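Local coordinates for ethylbenzene dehydrogenase beta-subunit (Aromatoleum aromaticum, PDB 2IVF), which serves as the iron-sulfur subunit of a dehydrogenase complex, holding several iron/sulfur clusters and an Fe3-S4 cluster in a ferredoxin-like dicluster fold, at residues N156-A161 with A193-A198; R66-K71 with L258-E263; L19-D24 with A148-H153; Y169-E172 with V177-D180. All blocks are in the same frame, centred on the assembly; numbering follows the deposited sequence.

In the fold
Contacts 1, 3 and 4 are arranged round one iron/sulfur cluster: contact 1 supplies Cys-159 and Cys-194, contact 3 supplies Cys-151, and contact 4 brings Val-177 against it. Contacts 1 and 4 join where Cys-159 SG lies 3.8 Å from Val-177 CG1, contacts 3 and 4 where His-153 ND1 lies 3.0 Å from Val-177 N, a probable hydrogen bond. Tyr-196 of contact 1 reaches contacts 3 and 2, its O 2.9 Å from Arg-149 NH2 and its OH 2.6 Å from Leu-260 O, both probable hydrogen bonds. Contact 2 belongs to the outer shell: the side chain of Leu-260 is about 9 Å from a bound iron/sulfur cluster.

Contact 1. Residues N156-A161 with A193-A198; sequences NPACLA and ACPYKA. With SF4 (iron/sulfur cluster), chain S.
Ala-158 and Ala-193 make most of the direct packing between the start of helix 158-162 and the end of helix 189-193. Ala-158 CB presses on the backbone carbonyl of Ala-193, 3.3 Å from Ala-193 O. In return, Ala-193 CB comes within 3.6 Å of Ala-158 O, and the two methyl carbons themselves, Ala-158 CB and Ala-193 CB, are 4.3 Å apart. Pro-195 touches Ala-158 CB with its CD. No hydrogen bond passes between the segments, and only 146 Å² of surface is buried between them. Aromatic side chains of a neighbouring subunit pack on both alanines.

Metal coordination supplies the stronger link. Cys-159 SG binds the iron FE2 of the cluster at 2.2 Å, and Cys-194 SG binds FE1 at 2.4 Å. The two sulfurs get there differently: in Cys-159 the SG stands between backbone N and carbonyl carbon (chi1 58°), whereas in Cys-194 it swings opposite the backbone N (chi1 165°).

Hydrogen bonds fix the Cys-194 side. A type I turn runs from Cys-194 to Lys-197, and Cys-194 O receives both Lys-197 N and, at 2.8 Å, Lys-197 NZ, which approach from opposite faces of the carbonyl plane. The ammonium also bonds to Glu-192 O. Just beyond the turn, Ala-198 N donates to Cys-194 SG at 3.2 Å in an almost straight bond (176°).

The cluster thus joins two helix ends whose direct contact is small and without hydrogen bonds, and the N-H directed at Cys-194 SG probably draws off some of the negative charge on that iron-bound sulfur.

Contact 2. Residues R66-K71 with L258-E263; sequences RDYERK and LPLHAE
His-261 and Glu-69 meet through a single short hydrogen bond, NE2 donating to OE2 over 2.7 Å. It is close to linear (168°), the oxygen lies almost exactly in the plane of the imidazole, and the lone pair used is the anti one, directed away from the other carboxylate oxygen. Carboxylate and ring are turned steeply against each other, their planes 75° apart.

The rotamers explain the geometry. Glu-69 has CG opposite its carbonyl carbon and an extended chain beyond, which carries the carboxylate across to the histidine. On the way, Glu-69 CG passes 3.4 Å above the plane of the Tyr-68 ring, near its rim. A chi1 of 85° leaves Tyr-68 CG flanked by its own N and C, and sends the ring lengthwise toward the other segment. Its hydroxyl arrives at the imidazole edge, OH lying 3.4 Å from His-261 CD2, while Leu-260 CD2 comes to 3.6 Å from the same Tyr-68 OH.

The second imidazole nitrogen is also engaged: His-261 ND1 donates to Glu-263 OE2 at 2.8 Å, on the syn side but well out of the carboxylate plane. Two carboxylates thus hold the ring edge-on and fix its rotation, and with both nitrogens donating the ring is probably protonated. Tyr-264 stacks on this histidine, and Arg-149 makes a cation-pi contact with Tyr-68.

This is a buried histidine-carboxylate hydrogen bond joining the 3-10 turn at 68-70, in the loop before strand 75-76, to the chain that leaves the weakly bonded strand 258-259, outermost in the mixed sheet within this chain.

Contact 3. Residues L19-D24 with A148-H153; sequences LVTVID and ARMCNH. With SF4 (iron/sulfur cluster), chain S.
Thr-21 and Ile-23 meet Ala-148 and Met-150 by packing alone, with no hydrogen bond between the segments; the imidazole of His-153 lies between Cys-151 SG and strand 19-24, with the sulfur over the centre of one face, 3.7 Å above the plane. Ring nitrogen ND1 is hydrogen-bonded to Val-177 N.

Across the contact, Ile-23 CD1 makes most of the contact. It rests 3.6 Å from Ala-148 O, an oxygen hydrogen-bonded to Tyr-272 OH, and 3.9 Å from Met-150 SD. The methionine chain is bent at both chi2 (88°) and chi3 (77°), which folds CE back to strand 19-24; the side chains of Met-150 and Thr-21 cross at about a right angle, Met-150 CE 3.9 Å from Thr-21 OG1. That hydroxyl has its polar partner elsewhere, in Asn-227 ND2.

Beyond Met-150 the chain enters the cluster loop. Cys-151 SG binds the iron FE4 at 2.3 Å and accepts a hydrogen bond from His-153 N at 3.2 Å (164°). Ala-148 and Met-150 each touch a further iron/sulfur cluster, so this short segment runs among three.

Such a strand leading straight into a cysteine loop, here backed by strand 19-24, belongs to the cluster-binding architecture of ferredoxin-like dicluster domains.

Contact 4. Residues Y169-E172 with V177-D180; sequences YKRE and VLVD. With SF4 (iron/sulfur cluster), chain S.
In Tyr-169, chi1 of 62° sets CG over the residue's own main chain, which lays the ring across the neighbouring strand at Leu-178. Strand pairing places Leu-178 CB over one face of the tyrosine, 4.2 Å from the ring centroid and 25° off the normal: a CH-pi contact. A chi1 of -66° then lets Leu-178 CG and CD1 run on to the phenol end, CD1 lying 3.4 Å from Tyr-169 OH, and Asp-180 CB sits at the ring edge.

The backbones form an antiparallel hydrogen-bonded pair. Tyr-169 N donates to Leu-178 O at 2.9 Å, and Leu-178 N to Tyr-169 O at 2.7 Å.

Lys-170 and Val-177, a non-hydrogen-bonded pair, occupy the other face. The lysine methylenes pass over the valine, CG 3.8 Å from Val-177 CG2, and that methyl lies 3.9 Å from cluster S1; the ammonium goes to Gly-175 O and Cys-154 O. On the tyrosine face, Glu-65 of the alpha-subunit is hydrogen-bonded to Tyr-169 OH and forms a salt bridge with Arg-171 NH1, while Arg-171 NE pairs with Asp-173.

Together these strands make the two-stranded beta hairpin of a ferredoxin-like domain, one face toward the cluster, the other toward the partner subunit.

Contact 1. Residues N156-A161 with A193-A198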
loop_
_atom_site.group_PDB
_atom_site.type_symbol
_atom_site.label_atom_id
_atom_site.label_comp_id
_atom_site.label_asym_id
_atom_site.label_seq_id
_atom_site.Cartn_x
_atom_site.Cartn_y
_atom_site.Cartn_z
ATOM N N ASN B 156 5.956 18.609 -30.561
ATOM C CA ASN B 156 5.891 20.057 -30.697
ATOM C C ASN B 156 5.775 20.694 -29.320
ATOM O O ASN B 156 4.704 21.181 -28.956
ATOM C CB ASN B 156 4.730 20.455 -31.566
ATOM C CG ASN B 156 4.609 21.953 -31.706
ATOM O OD1 ASN B 156 5.621 22.639 -31.837
ATOM N ND2 ASN B 156 3.367 22.486 -31.631
ATOM N N PRO B 157 6.866 20.649 -28.530
ATOM C CA PRO B 157 6.812 21.023 -27.117
ATOM C C PRO B 157 6.562 22.504 -26.909
ATOM O O PRO B 157 7.253 23.354 -27.505
ATOM C CB PRO B 157 8.165 20.587 -26.550
ATOM C CG PRO B 157 9.026 20.299 -27.690
ATOM C CD PRO B 157 8.194 20.190 -28.950
ATOM N N ALA B 158 5.552 22.806 -26.107
ATOM C CA ALA B 158 5.172 24.188 -25.872
ATOM C C ALA B 158 6.163 24.837 -24.916
ATOM O O ALA B 158 6.456 26.009 -25.049
ATOM C CB ALA B 158 3.781 24.276 -25.355
ATOM N N CYS B 159 6.682 24.056 -23.996
ATOM C CA CYS B 159 7.686 24.503 -23.046
ATOM C C CYS B 159 8.893 25.086 -23.752
ATOM O O CYS B 159 9.347 26.187 -23.439
ATOM C CB CYS B 159 8.073 23.323 -22.182
ATOM S SG CYS B 159 8.727 21.856 -23.063
ATOM N N LEU B 160 9.418 24.345 -24.708
ATOM C CA LEU B 160 10.566 24.793 -25.503
ATOM C C LEU B 160 10.339 26.112 -26.211
ATOM O O LEU B 160 11.219 26.990 -26.239
ATOM C CB LEU B 160 10.898 23.710 -26.505
ATOM C CG LEU B 160 12.149 23.837 -27.398
ATOM C CD1 LEU B 160 12.529 22.380 -27.825
ATOM C CD2 LEU B 160 11.924 24.691 -28.593
ATOM N N ALA B 161 9.155 26.233 -26.807
ATOM C CA ALA B 161 8.738 27.411 -27.574
ATOM C C ALA B 161 8.657 28.631 -26.683
ATOM O O ALA B 161 9.024 29.720 -27.083
ATOM C CB ALA B 161 7.362 27.157 -28.215
ATOM N N ALA B 193 3.337 27.580 -20.252
ATOM C CA ALA B 193 3.145 27.088 -21.602
ATOM C C ALA B 193 2.852 25.591 -21.716
ATOM O O ALA B 193 2.185 25.185 -22.644
ATOM C CB ALA B 193 4.373 27.435 -22.449
ATOM N N CYS B 194 3.405 24.785 -20.839
ATOM C CA CYS B 194 3.191 23.358 -20.906
ATOM C C CYS B 194 1.765 23.083 -20.444
ATOM O O CYS B 194 1.462 23.286 -19.284
ATOM C CB CYS B 194 4.163 22.578 -20.032
ATOM S SG CYS B 194 3.587 20.867 -19.786
ATOM N N PRO B 195 0.898 22.599 -21.352
ATOM C CA PRO B 195 -0.497 22.435 -20.995
ATOM C C PRO B 195 -0.706 21.241 -20.113
ATOM O O PRO B 195 -1.814 21.028 -19.640
ATOM C CB PRO B 195 -1.150 22.199 -22.338
ATOM C CG PRO B 195 -0.126 21.506 -23.101
ATOM C CD PRO B 195 1.163 22.143 -22.718
ATOM N N TYR B 196 0.343 20.443 -19.926
ATOM C CA TYR B 196 0.300 19.317 -18.967
ATOM C C TYR B 196 0.821 19.653 -17.567
ATOM O O TYR B 196 0.794 18.800 -16.627
ATOM C CB TYR B 196 1.114 18.177 -19.546
ATOM C CG TYR B 196 0.565 17.688 -20.838
ATOM C CD1 TYR B 196 -0.450 16.728 -20.880
ATOM C CD2 TYR B 196 1.069 18.157 -22.021
ATOM C CE1 TYR B 196 -1.005 16.308 -22.113
ATOM C CE2 TYR B 196 0.558 17.727 -23.264
ATOM C CZ TYR B 196 -0.474 16.788 -23.305
ATOM O OH TYR B 196 -0.931 16.417 -24.562
ATOM N N LYS B 197 1.377 20.852 -17.444
ATOM C CA LYS B 197 2.094 21.300 -16.243
ATOM C C LYS B 197 3.102 20.276 -15.769
ATOM O O LYS B 197 3.132 19.909 -14.588
ATOM C CB LYS B 197 1.107 21.727 -15.149
ATOM C CG LYS B 197 0.247 22.931 -15.576
ATOM C CD LYS B 197 1.121 24.188 -15.727
ATOM C CE LYS B 197 0.442 25.389 -16.361
ATOM N NZ LYS B 197 0.112 25.274 -17.810
ATOM N N ALA B 198 3.886 19.791 -16.741
ATOM C CA ALA B 198 4.899 18.751 -16.535
ATOM C C ALA B 198 6.316 19.351 -16.361
ATOM O O ALA B 198 7.325 18.650 -16.437
ATOM C CB ALA B 198 4.865 17.752 -17.690
HETATM FE FE1 SF4 S . 5.047 19.783 -21.278
HETATM FE FE2 SF4 S . 7.229 20.269 -22.666
HETATM FE FE3 SF4 S . 5.386 18.460 -23.596
HETATM FE FE4 SF4 S . 6.902 17.824 -21.401
HETATM S S1 SF4 S . 7.654 18.184 -23.558
HETATM S S2 SF4 S . 4.618 17.586 -21.640
HETATM S S3 SF4 S . 7.160 19.861 -20.444
HETATM S S4 SF4 S . 5.087 20.735 -23.375
#

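Contact 2. Residues R66-K71 with L258-E263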
loop_
_atom_site.group_PDB
_atom_site.type_symbol
_atom_site.label_atom_id
_atom_site.label_comp_id
_atom_site.label_asym_id
_atom_site.label_seq_id
_atom_site.Cartn_x
_atom_site.Cartn_y
_atom_site.Cartn_z
ATOM N N ARG B 66 -2.910 20.077 -9.392
ATOM C CA ARG B 66 -4.311 20.404 -9.236
ATOM C C ARG B 66 -4.844 21.295 -10.361
ATOM O O ARG B 66 -4.327 22.372 -10.614
ATOM C CB ARG B 66 -4.519 21.111 -7.913
ATOM C CG ARG B 66 -5.993 21.351 -7.571
ATOM C CD ARG B 66 -6.169 21.860 -6.169
ATOM N NE ARG B 66 -5.376 23.037 -5.838
ATOM C CZ ARG B 66 -5.478 23.716 -4.695
ATOM N NH1 ARG B 66 -6.379 23.374 -3.757
ATOM N NH2 ARG B 66 -4.719 24.785 -4.503
ATOM N N ASP B 67 -5.908 20.812 -10.994
ATOM C CA ASP B 67 -6.637 21.506 -12.005
ATOM C C ASP B 67 -5.731 21.895 -13.144
ATOM O O ASP B 67 -5.941 22.914 -13.730
ATOM C CB ASP B 67 -7.379 22.718 -11.419
ATOM C CG ASP B 67 -8.589 22.309 -10.577
ATOM O OD1 ASP B 67 -9.106 21.208 -10.784
ATOM O OD2 ASP B 67 -9.027 23.095 -9.723
ATOM N N TYR B 68 -4.738 21.073 -13.471
ATOM C CA TYR B 68 -3.808 21.396 -14.591
ATOM C C TYR B 68 -4.540 21.657 -15.918
ATOM O O TYR B 68 -4.080 22.426 -16.801
ATOM C CB TYR B 68 -2.785 20.271 -14.763
ATOM C CG TYR B 68 -3.200 19.081 -15.616
ATOM C CD1 TYR B 68 -3.838 17.978 -15.074
ATOM C CD2 TYR B 68 -2.952 19.075 -16.987
ATOM C CE1 TYR B 68 -4.202 16.892 -15.852
ATOM C CE2 TYR B 68 -3.302 18.021 -17.774
ATOM C CZ TYR B 68 -3.923 16.913 -17.213
ATOM O OH TYR B 68 -4.248 15.887 -18.036
ATOM N N GLU B 69 -5.687 20.997 -16.063
ATOM C CA GLU B 69 -6.523 21.093 -17.284
ATOM C C GLU B 69 -7.217 22.412 -17.373
ATOM O O GLU B 69 -7.828 22.720 -18.411
ATOM C CB GLU B 69 -7.558 19.927 -17.331
ATOM C CG GLU B 69 -6.932 18.593 -17.406
ATOM C CD GLU B 69 -7.872 17.412 -17.108
ATOM O OE1 GLU B 69 -8.516 17.453 -16.064
ATOM O OE2 GLU B 69 -7.938 16.435 -17.910
ATOM N N ARG B 70 -7.140 23.208 -16.307
ATOM C CA ARG B 70 -7.671 24.569 -16.327
ATOM C C ARG B 70 -6.583 25.637 -16.420
ATOM O O ARG B 70 -6.897 26.806 -16.371
ATOM C CB ARG B 70 -8.469 24.832 -15.056
ATOM C CG ARG B 70 -9.566 23.822 -14.819
ATOM C CD ARG B 70 -10.734 24.444 -14.094
ATOM N NE ARG B 70 -11.948 23.706 -14.461
ATOM C CZ ARG B 70 -12.777 23.107 -13.600
ATOM N NH1 ARG B 70 -12.569 23.165 -12.277
ATOM N NH2 ARG B 70 -13.842 22.452 -14.072
ATOM N N LYS B 71 -5.328 25.251 -16.529
ATOM C CA LYS B 71 -4.239 26.197 -16.360
ATOM C C LYS B 71 -3.584 26.667 -17.674
ATOM O O LYS B 71 -2.494 27.264 -17.668
ATOM C CB LYS B 71 -3.253 25.688 -15.336
ATOM C CG LYS B 71 -3.854 25.681 -13.907
ATOM C CD LYS B 71 -2.817 25.233 -12.873
ATOM C CE LYS B 71 -3.262 25.542 -11.453
ATOM N NZ LYS B 71 -4.672 25.246 -11.216
ATOM N N LEU B 258 -3.591 5.737 -27.014
ATOM C CA LEU B 258 -3.981 7.068 -27.431
ATOM C C LEU B 258 -3.349 8.173 -26.601
ATOM O O LEU B 258 -3.156 8.044 -25.409
ATOM C CB LEU B 258 -5.504 7.222 -27.338
ATOM C CG LEU B 258 -6.325 6.186 -28.079
ATOM C CD1 LEU B 258 -7.796 6.331 -27.718
ATOM C CD2 LEU B 258 -6.083 6.221 -29.617
ATOM N N PRO B 259 -3.085 9.318 -27.245
ATOM C CA PRO B 259 -2.484 10.426 -26.568
ATOM C C PRO B 259 -3.397 11.111 -25.601
ATOM O O PRO B 259 -4.623 11.186 -25.805
ATOM C CB PRO B 259 -2.146 11.402 -27.710
ATOM C CG PRO B 259 -3.109 11.124 -28.739
ATOM C CD PRO B 259 -3.336 9.615 -28.661
ATOM N N LEU B 260 -2.804 11.628 -24.540
ATOM C CA LEU B 260 -3.573 12.395 -23.582
ATOM C C LEU B 260 -3.704 13.861 -24.058
ATOM O O LEU B 260 -2.710 14.567 -24.295
ATOM C CB LEU B 260 -2.970 12.258 -22.164
ATOM C CG LEU B 260 -3.555 13.147 -21.043
ATOM C CD1 LEU B 260 -4.965 12.723 -20.691
ATOM C CD2 LEU B 260 -2.631 13.119 -19.775
ATOM N N HIS B 261 -4.933 14.315 -24.244
ATOM C CA HIS B 261 -5.188 15.705 -24.575
ATOM C C HIS B 261 -4.384 16.175 -25.810
ATOM O O HIS B 261 -3.744 17.219 -25.782
ATOM C CB HIS B 261 -4.890 16.613 -23.373
ATOM C CG HIS B 261 -5.937 16.585 -22.286
ATOM N ND1 HIS B 261 -7.271 16.860 -22.519
ATOM C CD2 HIS B 261 -5.822 16.387 -20.960
ATOM C CE1 HIS B 261 -7.928 16.821 -21.370
ATOM N NE2 HIS B 261 -7.070 16.518 -20.414
ATOM N N ALA B 262 -4.446 15.415 -26.897
ATOM C CA ALA B 262 -3.792 15.792 -28.154
ATOM C C ALA B 262 -4.273 17.163 -28.648
ATOM O O ALA B 262 -3.569 17.823 -29.446
ATOM C CB ALA B 262 -4.048 14.741 -29.204
ATOM N N GLU B 263 -5.484 17.572 -28.227
ATOM C CA GLU B 263 -6.025 18.880 -28.622
ATOM C C GLU B 263 -5.233 20.048 -28.059
ATOM O O GLU B 263 -5.399 21.165 -28.518
ATOM C CB GLU B 263 -7.512 19.061 -28.294
ATOM C CG GLU B 263 -7.849 19.258 -26.843
ATOM C CD GLU B 263 -7.830 17.977 -26.029
ATOM O OE1 GLU B 263 -7.460 16.890 -26.541
ATOM O OE2 GLU B 263 -8.224 18.055 -24.852
#

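Contact 3. Residues L19-D24 with A148-H153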
loop_
_atom_site.group_PDB
_atom_site.type_symbol
_atom_site.label_atom_id
_atom_site.label_comp_id
_atom_site.label_asym_id
_atom_site.label_seq_id
_atom_site.Cartn_x
_atom_site.Cartn_y
_atom_site.Cartn_z
ATOM N N LEU B 19 11.514 8.378 -28.219
ATOM C CA LEU B 19 11.165 7.469 -27.155
ATOM C C LEU B 19 9.742 7.710 -26.733
ATOM O O LEU B 19 9.320 8.838 -26.577
ATOM C CB LEU B 19 12.125 7.627 -25.972
ATOM C CG LEU B 19 13.556 7.086 -26.178
ATOM C CD1 LEU B 19 14.537 7.422 -25.016
ATOM C CD2 LEU B 19 13.506 5.592 -26.385
ATOM N N VAL B 20 9.010 6.624 -26.565
ATOM C CA VAL B 20 7.626 6.675 -26.139
ATOM C C VAL B 20 7.345 5.650 -25.071
ATOM O O VAL B 20 8.058 4.634 -24.930
ATOM C CB VAL B 20 6.639 6.476 -27.295
ATOM C CG1 VAL B 20 6.996 7.394 -28.524
ATOM C CG2 VAL B 20 6.550 5.067 -27.666
ATOM N N THR B 21 6.319 5.972 -24.272
ATOM C CA THR B 21 5.808 5.076 -23.289
ATOM C C THR B 21 4.341 4.830 -23.614
ATOM O O THR B 21 3.608 5.729 -24.043
ATOM C CB THR B 21 5.917 5.667 -21.863
ATOM O OG1 THR B 21 7.306 5.736 -21.441
ATOM C CG2 THR B 21 5.134 4.787 -20.875
ATOM N N VAL B 22 3.925 3.607 -23.444
ATOM C CA VAL B 22 2.516 3.258 -23.481
ATOM C C VAL B 22 2.115 2.882 -22.050
ATOM O O VAL B 22 2.832 2.145 -21.356
ATOM C CB VAL B 22 2.237 2.074 -24.408
ATOM C CG1 VAL B 22 0.836 1.478 -24.163
ATOM C CG2 VAL B 22 2.430 2.524 -25.877
ATOM N N ILE B 23 0.966 3.373 -21.607
ATOM C CA ILE B 23 0.458 3.064 -20.252
ATOM C C ILE B 23 -0.913 2.459 -20.396
ATOM O O ILE B 23 -1.790 3.070 -20.987
ATOM C CB ILE B 23 0.338 4.351 -19.409
ATOM C CG1 ILE B 23 1.727 5.022 -19.341
ATOM C CG2 ILE B 23 -0.356 4.081 -18.037
ATOM C CD1 ILE B 23 1.818 6.335 -18.524
ATOM N N ASP B 24 -1.096 1.244 -19.899
ATOM C CA ASP B 24 -2.350 0.507 -20.100
ATOM C C ASP B 24 -3.219 0.772 -18.905
ATOM O O ASP B 24 -3.012 0.198 -17.851
ATOM C CB ASP B 24 -2.099 -1.001 -20.246
ATOM C CG ASP B 24 -3.358 -1.760 -20.600
ATOM O OD1 ASP B 24 -4.486 -1.193 -20.409
ATOM O OD2 ASP B 24 -3.237 -2.924 -21.042
ATOM N N ALA B 148 -1.655 7.543 -14.600
ATOM C CA ALA B 148 -0.237 7.826 -14.521
ATOM C C ALA B 148 0.168 8.760 -15.612
ATOM O O ALA B 148 -0.263 8.634 -16.778
ATOM C CB ALA B 148 0.616 6.515 -14.574
ATOM N N ARG B 149 1.007 9.716 -15.242
ATOM C CA ARG B 149 1.436 10.729 -16.153
ATOM C C ARG B 149 2.878 11.117 -15.873
ATOM O O ARG B 149 3.331 11.083 -14.726
ATOM C CB ARG B 149 0.548 11.965 -16.044
ATOM C CG ARG B 149 -0.905 11.750 -16.496
ATOM C CD ARG B 149 -1.750 12.934 -16.193
ATOM N NE ARG B 149 -1.126 14.030 -16.905
ATOM C CZ ARG B 149 -0.852 15.225 -16.416
ATOM N NH1 ARG B 149 -1.189 15.565 -15.198
ATOM N NH2 ARG B 149 -0.214 16.103 -17.179
ATOM N N MET B 150 3.563 11.522 -16.921
ATOM C CA MET B 150 4.890 12.099 -16.809
ATOM C C MET B 150 4.978 13.155 -17.899
ATOM O O MET B 150 3.974 13.455 -18.560
ATOM C CB MET B 150 5.987 11.038 -17.052
ATOM C CG MET B 150 5.837 9.742 -16.342
ATOM S SD MET B 150 4.847 8.486 -17.195
ATOM C CE MET B 150 6.076 7.941 -18.418
ATOM N N CYS B 151 6.173 13.677 -18.149
ATOM C CA CYS B 151 6.340 14.570 -19.294
ATOM C C CYS B 151 6.156 13.714 -20.536
ATOM O O CYS B 151 6.631 12.586 -20.602
ATOM C CB CYS B 151 7.686 15.269 -19.313
ATOM S SG CYS B 151 8.155 15.958 -20.915
ATOM N N ASN B 152 5.465 14.275 -21.523
ATOM C CA ASN B 152 5.141 13.570 -22.739
ATOM C C ASN B 152 6.240 13.624 -23.800
ATOM O O ASN B 152 6.083 13.039 -24.851
ATOM C CB ASN B 152 3.791 14.101 -23.293
ATOM C CG ASN B 152 2.677 13.910 -22.320
ATOM O OD1 ASN B 152 2.306 12.764 -22.023
ATOM N ND2 ASN B 152 2.208 14.997 -21.719
ATOM N N HIS B 153 7.331 14.352 -23.552
ATOM C CA HIS B 153 8.400 14.519 -24.529
ATOM C C HIS B 153 7.879 14.770 -25.901
ATOM O O HIS B 153 8.234 14.113 -26.896
ATOM C CB HIS B 153 9.389 13.367 -24.437
ATOM C CG HIS B 153 9.991 13.272 -23.087
ATOM N ND1 HIS B 153 11.031 14.086 -22.684
ATOM C CD2 HIS B 153 9.624 12.561 -21.994
ATOM C CE1 HIS B 153 11.315 13.834 -21.422
ATOM N NE2 HIS B 153 10.486 12.904 -20.984
HETATM FE FE1 SF4 S . 5.047 19.783 -21.278
HETATM FE FE2 SF4 S . 7.229 20.269 -22.666
HETATM FE FE3 SF4 S . 5.386 18.460 -23.596
HETATM FE FE4 SF4 S . 6.902 17.824 -21.401
HETATM S S1 SF4 S . 7.654 18.184 -23.558
HETATM S S2 SF4 S . 4.618 17.586 -21.640
HETATM S S3 SF4 S . 7.160 19.861 -20.444
HETATM S S4 SF4 S . 5.087 20.735 -23.375
#

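Contact 4. Residues Y169-E172 with V177-D180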
loop_
_atom_site.group_PDB
_atom_site.type_symbol
_atom_site.label_atom_id
_atom_site.label_comp_id
_atom_site.label_asym_id
_atom_site.label_seq_id
_atom_site.Cartn_x
_atom_site.Cartn_y
_atom_site.Cartn_z
ATOM N N TYR B 169 15.555 22.168 -24.649
ATOM C CA TYR B 169 15.839 21.571 -25.933
ATOM C C TYR B 169 15.314 20.159 -26.017
ATOM O O TYR B 169 14.986 19.541 -25.000
ATOM C CB TYR B 169 17.332 21.571 -26.240
ATOM C CG TYR B 169 18.166 20.780 -25.275
ATOM C CD1 TYR B 169 18.534 21.321 -24.042
ATOM C CD2 TYR B 169 18.598 19.488 -25.583
ATOM C CE1 TYR B 169 19.308 20.615 -23.162
ATOM C CE2 TYR B 169 19.378 18.778 -24.702
ATOM C CZ TYR B 169 19.733 19.335 -23.494
ATOM O OH TYR B 169 20.511 18.621 -22.608
ATOM N N LYS B 170 15.198 19.682 -27.252
ATOM C CA LYS B 170 14.683 18.342 -27.506
ATOM C C LYS B 170 15.812 17.601 -28.176
ATOM O O LYS B 170 16.290 18.031 -29.225
ATOM C CB LYS B 170 13.499 18.397 -28.445
ATOM C CG LYS B 170 12.787 17.061 -28.626
ATOM C CD LYS B 170 11.480 17.261 -29.413
ATOM C CE LYS B 170 10.812 15.898 -29.779
ATOM N NZ LYS B 170 10.344 15.130 -28.585
ATOM N N ARG B 171 16.246 16.526 -27.554
ATOM C CA ARG B 171 17.320 15.716 -28.084
ATOM C C ARG B 171 16.916 15.155 -29.428
ATOM O O ARG B 171 15.822 14.621 -29.581
ATOM C CB ARG B 171 17.634 14.610 -27.125
ATOM C CG ARG B 171 18.524 15.014 -25.960
ATOM C CD ARG B 171 19.360 13.835 -25.533
ATOM N NE ARG B 171 20.322 13.488 -26.586
ATOM C CZ ARG B 171 21.620 13.772 -26.559
ATOM N NH1 ARG B 171 22.156 14.436 -25.544
ATOM N NH2 ARG B 171 22.393 13.408 -27.584
ATOM N N GLU B 172 17.768 15.323 -30.430
ATOM C CA GLU B 172 17.435 14.787 -31.737
ATOM C C GLU B 172 17.600 13.263 -31.793
ATOM O O GLU B 172 16.981 12.623 -32.626
ATOM C CB GLU B 172 18.248 15.456 -32.849
ATOM C CG GLU B 172 17.984 16.968 -33.025
ATOM C CD GLU B 172 16.587 17.283 -33.580
ATOM O OE1 GLU B 172 16.521 17.789 -34.740
ATOM O OE2 GLU B 172 15.573 17.020 -32.869
ATOM N N VAL B 177 13.084 15.793 -24.063
ATOM C CA VAL B 177 13.011 17.236 -23.877
ATOM C C VAL B 177 13.625 17.537 -22.526
ATOM O O VAL B 177 13.306 16.907 -21.531
ATOM C CB VAL B 177 11.559 17.746 -23.956
ATOM C CG1 VAL B 177 11.501 19.276 -23.645
ATOM C CG2 VAL B 177 10.991 17.417 -25.323
ATOM N N LEU B 178 14.580 18.440 -22.513
ATOM C CA LEU B 178 15.309 18.756 -21.289
ATOM C C LEU B 178 15.409 20.260 -21.040
ATOM O O LEU B 178 15.471 21.060 -21.972
ATOM C CB LEU B 178 16.748 18.168 -21.360
ATOM C CG LEU B 178 16.825 16.618 -21.383
ATOM C CD1 LEU B 178 18.251 16.215 -21.697
ATOM C CD2 LEU B 178 16.364 15.947 -20.072
ATOM N N VAL B 179 15.473 20.614 -19.765
ATOM C CA VAL B 179 15.798 21.980 -19.318
ATOM C C VAL B 179 17.273 22.009 -18.920
ATOM O O VAL B 179 17.671 21.366 -17.948
ATOM C CB VAL B 179 14.963 22.408 -18.075
ATOM C CG1 VAL B 179 15.428 23.833 -17.617
ATOM C CG2 VAL B 179 13.465 22.379 -18.357
ATOM N N ASP B 180 18.068 22.750 -19.678
ATOM C CA ASP B 180 19.483 22.948 -19.391
ATOM C C ASP B 180 19.639 23.733 -18.088
ATOM O O ASP B 180 19.349 24.942 -18.028
ATOM C CB ASP B 180 20.111 23.685 -20.567
ATOM C CG ASP B 180 21.538 24.077 -20.335
ATOM O OD1 ASP B 180 21.976 24.198 -19.165
ATOM O OD2 ASP B 180 22.228 24.299 -21.362
HETATM FE FE1 SF4 S . 5.047 19.783 -21.278
HETATM FE FE2 SF4 S . 7.229 20.269 -22.666
HETATM FE FE3 SF4 S . 5.386 18.460 -23.596
HETATM FE FE4 SF4 S . 6.902 17.824 -21.401
HETATM S S1 SF4 S . 7.654 18.184 -23.558
HETATM S S2 SF4 S . 4.618 17.586 -21.640
HETATM S S3 SF4 S . 7.160 19.861 -20.444
HETATM S S4 SF4 S . 5.087 20.735 -23.375
#